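PDB 5Y0T: thermotoga maritima TmcAL from Thermotoga maritima, which belongs to the HIGH nucleotidyl transferase family of the HUP clan, with a largely parallel alpha/beta core, and holds adenosine-5'-rp-alpha-thio-triphosphate. Local coordinates for residues V72-A75 and T76-A79; N265-F268 and F269-I272; L313-F316 and S317-V321. All blocks are in the same frame, centred on the assembly; numbering follows the deposited sequence.

Contact 1 of 3, residues V72-A75 and T76-A79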
loop_
_atom_site.group_PDB
_atom_site.type_symbol
_atom_site.label_atom_id
_atom_site.label_comp_id
_atom_site.label_asym_id
_atom_site.label_seq_id
_atom_site.Cartn_x
_atom_site.Cartn_y
_atom_site.Cartn_z
ATOM N N VAL A 72 2.642 13.986 13.045
ATOM C CA VAL A 72 1.825 12.774 12.882
ATOM C C VAL A 72 2.170 11.673 13.882
ATOM O O VAL A 72 1.289 10.978 14.381
ATOM C CB VAL A 72 1.969 12.195 11.451
ATOM C CG1 VAL A 72 1.263 10.836 11.332
ATOM C CG2 VAL A 72 1.437 13.194 10.418
ATOM N N VAL A 73 3.456 11.505 14.171
ATOM C CA VAL A 73 3.861 10.419 15.045
ATOM C C VAL A 73 3.241 10.562 16.451
ATOM O O VAL A 73 3.058 9.563 17.142
ATOM C CB VAL A 73 5.417 10.328 15.132
ATOM C CG1 VAL A 73 6.023 11.610 15.777
ATOM C CG2 VAL A 73 5.837 9.058 15.856
ATOM N N PHE A 74 2.999 11.801 16.898
ATOM C CA PHE A 74 2.232 12.063 18.133
ATOM C C PHE A 74 0.728 12.189 17.938
ATOM O O PHE A 74 -0.050 11.703 18.759
ATOM C CB PHE A 74 2.772 13.312 18.827
ATOM C CG PHE A 74 4.258 13.258 19.030
ATOM C CD1 PHE A 74 4.803 12.364 19.936
ATOM C CD2 PHE A 74 5.111 14.049 18.261
ATOM C CE1 PHE A 74 6.186 12.279 20.106
ATOM C CE2 PHE A 74 6.491 13.978 18.429
ATOM C CZ PHE A 74 7.026 13.086 19.347
ATOM N N ALA A 75 0.326 12.879 16.871
ATOM C CA ALA A 75 -1.091 13.175 16.635
ATOM C C ALA A 75 -1.959 11.921 16.539
ATOM O O ALA A 75 -3.154 11.957 16.848
ATOM C CB ALA A 75 -1.243 14.030 15.343
ATOM N N THR A 76 -1.375 10.831 16.042
ATOM C CA THR A 76 -2.094 9.577 15.904
ATOM C C THR A 76 -1.831 8.551 17.008
ATOM O O THR A 76 -2.201 7.391 16.847
ATOM C CB THR A 76 -1.813 8.922 14.536
ATOM O OG1 THR A 76 -0.407 8.723 14.384
ATOM C CG2 THR A 76 -2.332 9.838 13.414
ATOM N N GLN A 77 -1.122 8.919 18.070
ATOM C CA GLN A 77 -0.925 7.958 19.166
ATOM C C GLN A 77 -2.066 7.969 20.163
ATOM O O GLN A 77 -2.924 8.850 20.123
ATOM C CB GLN A 77 0.369 8.250 19.921
ATOM C CG GLN A 77 1.596 7.661 19.295
ATOM C CD GLN A 77 2.802 7.819 20.183
ATOM O OE1 GLN A 77 2.929 7.134 21.195
ATOM N NE2 GLN A 77 3.700 8.737 19.811
ATOM N N ASP A 78 -2.016 7.045 21.123
ATOM C CA ASP A 78 -2.967 7.067 22.222
ATOM C C ASP A 78 -2.642 8.276 23.082
ATOM O O ASP A 78 -1.680 9.001 22.801
ATOM C CB ASP A 78 -2.922 5.760 23.044
ATOM C CG ASP A 78 -1.545 5.470 23.655
ATOM O OD1 ASP A 78 -0.713 6.391 23.836
ATOM O OD2 ASP A 78 -1.298 4.290 23.977
ATOM N N ALA A 79 -3.433 8.491 24.127
ATOM C CA ALA A 79 -3.377 9.745 24.869
ATOM C C ALA A 79 -1.984 10.071 25.420
ATOM O O ALA A 79 -1.583 11.218 25.401
ATOM C CB ALA A 79 -4.400 9.718 26.010
#
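T76 and Q77 turn back onto V72 and V73 at the C-terminal end of the short helix 72-75, where the chain leaves helical geometry at T76 and bends toward helix 79-92. The tight part is buried. The carbonyl oxygen of V72 takes two donors from one residue, T76 OG1 at 2.8 Å and T76 N at 3.1 Å, which arrive from opposite faces of its carbonyl plane. With chi1 at 57°, OG1 sits between the backbone N and the carbonyl carbon of T76, close enough to double the bond of the last helical turn. Q77 N bonds F74 O, three residues back, from above the carbonyl plane. F325 and S329 of helix 323-332 pack on V73, and L315 and F316 of helix 307-318 on T76. By contrast, D78 is exposed and takes no part in this turn; it N-caps helix 79-92, its OD1 bonding weakly to G81 N. The Q77 amide bridges the buried elements: OE1 accepts from N330 ND2, while NE2, running alongside the F74 ring at 3.8 Å from CD1, donates to V73 O at 2.9 Å, with that oxygen close to the amide plane.

Contact 2 of 3, residues N265-F268 and F269-I272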
loop_
_atom_site.group_PDB
_atom_site.type_symbol
_atom_site.label_atom_id
_atom_site.label_comp_id
_atom_site.label_asym_id
_atom_site.label_seq_id
_atom_site.Cartn_x
_atom_site.Cartn_y
_atom_site.Cartn_z
ATOM N N ASN A 265 2.565 -9.577 5.631
ATOM C CA ASN A 265 2.496 -10.752 6.494
ATOM C C ASN A 265 2.665 -10.351 7.956
ATOM O O ASN A 265 2.826 -9.165 8.270
ATOM C CB ASN A 265 3.539 -11.806 6.091
ATOM C CG ASN A 265 4.988 -11.327 6.248
ATOM O OD1 ASN A 265 5.272 -10.269 6.820
ATOM N ND2 ASN A 265 5.918 -12.133 5.745
ATOM N N MET A 266 2.619 -11.337 8.849
ATOM C CA MET A 266 2.642 -11.052 10.278
ATOM C C MET A 266 3.959 -10.417 10.695
ATOM O O MET A 266 3.983 -9.562 11.595
ATOM C CB MET A 266 2.381 -12.324 11.088
ATOM C CG MET A 266 0.912 -12.528 11.402
ATOM S SD MET A 266 0.623 -14.028 12.364
ATOM C CE MET A 266 1.433 -13.602 13.904
ATOM N N ASP A 267 5.039 -10.822 10.022
ATOM C CA ASP A 267 6.369 -10.253 10.247
ATOM C C ASP A 267 6.355 -8.735 10.114
ATOM O O ASP A 267 7.013 -8.031 10.876
ATOM C CB ASP A 267 7.396 -10.836 9.270
ATOM C CG ASP A 267 7.699 -12.298 9.546
ATOM O OD1 ASP A 267 7.324 -12.790 10.635
ATOM O OD2 ASP A 267 8.320 -12.954 8.680
ATOM N N PHE A 268 5.602 -8.236 9.138
ATOM C CA PHE A 268 5.493 -6.803 8.948
ATOM C C PHE A 268 4.817 -6.152 10.149
ATOM O O PHE A 268 5.347 -5.195 10.707
ATOM C CB PHE A 268 4.734 -6.485 7.648
ATOM C CG PHE A 268 4.331 -5.057 7.525
ATOM C CD1 PHE A 268 5.190 -4.130 6.959
ATOM C CD2 PHE A 268 3.091 -4.632 7.971
ATOM C CE1 PHE A 268 4.822 -2.809 6.844
ATOM C CE2 PHE A 268 2.731 -3.303 7.866
ATOM C CZ PHE A 268 3.588 -2.396 7.303
ATOM N N PHE A 269 3.648 -6.648 10.546
ATOM C CA PHE A 269 2.894 -6.000 11.630
ATOM C C PHE A 269 3.641 -6.047 12.969
ATOM O O PHE A 269 3.518 -5.129 13.781
ATOM C CB PHE A 269 1.499 -6.624 11.786
ATOM C CG PHE A 269 0.615 -6.444 10.574
ATOM C CD1 PHE A 269 0.111 -5.191 10.239
ATOM C CD2 PHE A 269 0.288 -7.529 9.772
ATOM C CE1 PHE A 269 -0.695 -5.019 9.127
ATOM C CE2 PHE A 269 -0.513 -7.366 8.649
ATOM C CZ PHE A 269 -1.010 -6.120 8.325
ATOM N N GLU A 270 4.427 -7.096 13.189
ATOM C CA GLU A 270 5.220 -7.208 14.421
ATOM C C GLU A 270 6.202 -6.038 14.606
ATOM O O GLU A 270 6.569 -5.696 15.728
ATOM C CB GLU A 270 5.980 -8.545 14.453
ATOM C CG GLU A 270 5.068 -9.725 14.718
ATOM C CD GLU A 270 5.691 -11.073 14.383
ATOM O OE1 GLU A 270 6.927 -11.149 14.208
ATOM O OE2 GLU A 270 4.931 -12.061 14.290
ATOM N N LYS A 271 6.609 -5.412 13.511
ATOM C CA LYS A 271 7.523 -4.275 13.593
ATOM C C LYS A 271 6.811 -2.939 13.788
ATOM O O LYS A 271 7.455 -1.914 14.042
ATOM C CB LYS A 271 8.379 -4.195 12.337
ATOM C CG LYS A 271 9.230 -5.428 12.073
ATOM C CD LYS A 271 9.859 -5.318 10.688
ATOM C CE LYS A 271 10.364 -6.657 10.170
ATOM N NZ LYS A 271 10.651 -6.549 8.707
ATOM N N ILE A 272 5.488 -2.935 13.653
ATOM C CA ILE A 272 4.736 -1.683 13.708
ATOM C C ILE A 272 4.389 -1.338 15.162
ATOM O O ILE A 272 4.044 -2.216 15.954
ATOM C CB ILE A 272 3.456 -1.763 12.844
ATOM C CG1 ILE A 272 3.824 -1.985 11.366
ATOM C CG2 ILE A 272 2.597 -0.507 13.000
ATOM C CD1 ILE A 272 4.667 -0.844 10.736
#
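M266 and E270 join in the one regular turn of the short helix 266-270: E270 N donates to M266 O at 3.0 Å, nearly along the C=O axis, and the chain then tightens, K271 N bonding F268 O from above its carbonyl plane. N265 is the N-cap, its OD1 accepting from F268 N at 3.1 Å, while its carbonyl oxygen receives weak bonds from F268 N and F269 N.

The side chains divide into an aromatic side and a charged one. F268 and F269 form a T-shaped pair, centroids 5.3 Å apart and planes at 81°. The edge of F268 points at the face of F269, with CD2 3.8 Å above that face and displaced toward its rim. The differing first torsions set the two rings across each other: CG of F268 is anti to the backbone N (chi1 168°), whereas CG of F269 is anti to the carbonyl carbon (chi1 -63°). Farther round the F268 ring, CE2 meets I272 CG1 at 3.9 Å and CZ reaches I272 CD1, so the isoleucine beyond the turn packs obliquely against this part of the ring. On the charged side D267 and E270 lie side by side, OD1 and OE1 4.0 Å apart. The two carboxylates would be expected to disfavour each other, and partial exposure probably eases this. M266 curls back at its end to bring CE near E270 OE2.

F269 is buried against F283 and E280 of helix 279-289, with F275 also meeting its ring. I272 packs on F316 and S317 of helix 307-318, and E270 O accepts from K323 NZ at the start of helix 323-332, so the turn is wedged among these three helices.

Contact 3 of 3, residues L313-F316 and S317-V321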
loop_
_atom_site.group_PDB
_atom_site.type_symbol
_atom_site.label_atom_id
_atom_site.label_comp_id
_atom_site.label_asym_id
_atom_site.label_seq_id
_atom_site.Cartn_x
_atom_site.Cartn_y
_atom_site.Cartn_z
ATOM N N LEU A 313 -3.843 1.616 14.819
ATOM C CA LEU A 313 -2.915 0.602 14.309
ATOM C C LEU A 313 -2.943 0.490 12.778
ATOM O O LEU A 313 -1.921 0.198 12.158
ATOM C CB LEU A 313 -3.216 -0.761 14.931
ATOM C CG LEU A 313 -2.799 -0.939 16.393
ATOM C CD1 LEU A 313 -3.210 -2.319 16.910
ATOM C CD2 LEU A 313 -1.309 -0.734 16.555
ATOM N N ALA A 314 -4.108 0.699 12.171
ATOM C CA ALA A 314 -4.198 0.706 10.710
ATOM C C ALA A 314 -3.404 1.871 10.103
ATOM O O ALA A 314 -2.758 1.708 9.084
ATOM C CB ALA A 314 -5.644 0.770 10.259
ATOM N N LEU A 315 -3.443 3.043 10.734
ATOM C CA LEU A 315 -2.674 4.187 10.235
ATOM C C LEU A 315 -1.181 3.960 10.430
ATOM O O LEU A 315 -0.388 4.222 9.530
ATOM C CB LEU A 315 -3.095 5.488 10.929
ATOM C CG LEU A 315 -4.507 5.992 10.639
ATOM C CD1 LEU A 315 -4.695 7.388 11.241
ATOM C CD2 LEU A 315 -4.757 6.021 9.149
ATOM N N PHE A 316 -0.806 3.446 11.597
ATOM C CA PHE A 316 0.597 3.110 11.850
ATOM C C PHE A 316 1.108 2.091 10.838
ATOM O O PHE A 316 2.254 2.170 10.379
ATOM C CB PHE A 316 0.795 2.557 13.257
ATOM C CG PHE A 316 0.582 3.570 14.344
ATOM C CD1 PHE A 316 0.694 4.925 14.076
ATOM C CD2 PHE A 316 0.268 3.161 15.640
ATOM C CE1 PHE A 316 0.505 5.864 15.087
ATOM C CE2 PHE A 316 0.068 4.092 16.654
ATOM C CZ PHE A 316 0.187 5.445 16.377
ATOM N N SER A 317 0.258 1.135 10.483
ATOM C CA SER A 317 0.659 0.135 9.499
ATOM C C SER A 317 0.845 0.729 8.102
ATOM O O SER A 317 1.853 0.490 7.440
ATOM C CB SER A 317 -0.364 -1.003 9.448
ATOM O OG SER A 317 -0.473 -1.624 10.711
ATOM N N VAL A 318 -0.128 1.502 7.639
ATOM C CA VAL A 318 -0.043 2.012 6.276
ATOM C C VAL A 318 1.103 3.023 6.133
ATOM O O VAL A 318 1.708 3.136 5.067
ATOM C CB VAL A 318 -1.385 2.631 5.833
ATOM C CG1 VAL A 318 -1.561 4.040 6.407
ATOM C CG2 VAL A 318 -1.480 2.658 4.329
ATOM N N PHE A 319 1.432 3.726 7.212
ATOM C CA PHE A 319 2.506 4.715 7.185
ATOM C C PHE A 319 3.829 4.115 7.652
ATOM O O PHE A 319 4.836 4.821 7.753
ATOM C CB PHE A 319 2.125 5.929 8.041
ATOM C CG PHE A 319 1.004 6.746 7.453
ATOM C CD1 PHE A 319 0.964 6.989 6.085
ATOM C CD2 PHE A 319 -0.011 7.254 8.258
ATOM C CE1 PHE A 319 -0.064 7.732 5.511
ATOM C CE2 PHE A 319 -1.050 8.000 7.705
ATOM C CZ PHE A 319 -1.078 8.242 6.326
ATOM N N GLU A 320 3.808 2.812 7.935
ATOM C CA GLU A 320 4.997 2.070 8.381
ATOM C C GLU A 320 5.651 2.740 9.574
ATOM O O GLU A 320 6.855 2.998 9.601
ATOM C CB GLU A 320 6.005 1.920 7.239
ATOM C CG GLU A 320 5.469 1.097 6.084
ATOM C CD GLU A 320 6.513 0.823 5.022
ATOM O OE1 GLU A 320 7.245 1.770 4.650
ATOM O OE2 GLU A 320 6.593 -0.340 4.561
ATOM N N VAL A 321 4.847 3.007 10.582
ATOM C CA VAL A 321 5.357 3.713 11.737
ATOM C C VAL A 321 5.869 2.638 12.690
ATOM O O VAL A 321 5.095 2.006 13.410
ATOM C CB VAL A 321 4.220 4.574 12.356
ATOM C CG1 VAL A 321 4.665 5.296 13.611
ATOM C CG2 VAL A 321 3.697 5.572 11.306
#
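The backbone from L313 to V318 follows the last turns of helix 307-318, with V318 N bonded to A314 O and F319 N, just past the helix, still bonding back to L315 O, before the chain turns in a Schellman motif. E320 takes positive phi (53°), which reverses the chain so that E320 N donates to S317 O and V321 N to F316 O. The second bond is short, 2.7 Å, and nearly straight at the hydrogen (176°), with the donor in the carbonyl plane.

The reversal also brings V321 alongside the helix, where its CB stands 3.9 Å from CD1 of the F316 ring: the apolar contact that commonly accompanies this motif. F316 has T76 and I272 as further neighbours. The F319 ring has V318 CG1 3.8 Å above its centre, and F41 and F397 meet that ring edge-to-face. L263 of the second subunit packs on both V318 and F319, so this helix end borders the dimer contact.

S317 packs against F261, F275 and F283, yet its hydroxyl is paired within the helix. With OG anti to the carbonyl carbon (chi1 -60°), it folds back onto L313 O at 2.7 Å, opposite the backbone N of S317, which reaches the same oxygen at 2.9 Å from its other face.

How the contacts relate
Contacts 1, 2 and 3 follow one another along the chain, but in space the last lies between the first two. The centres of contacts 1 and 2 are about 20 Å apart and the two do not touch, whereas the centre of contact 3, at the end of helix 307-318, lies about 11 Å from each, and contact 3 touches both. T76 and Q77 of contact 1 pack on the F316 ring, and I272 of contact 2 reaches F316 CB. S317 meets F268 and F269. Helix 307-318 therefore joins the inner turn, which follows strand 66-70 of the central sheet, to the outlying helix 266-270, linking the largely parallel-stranded core to the more peripheral helices.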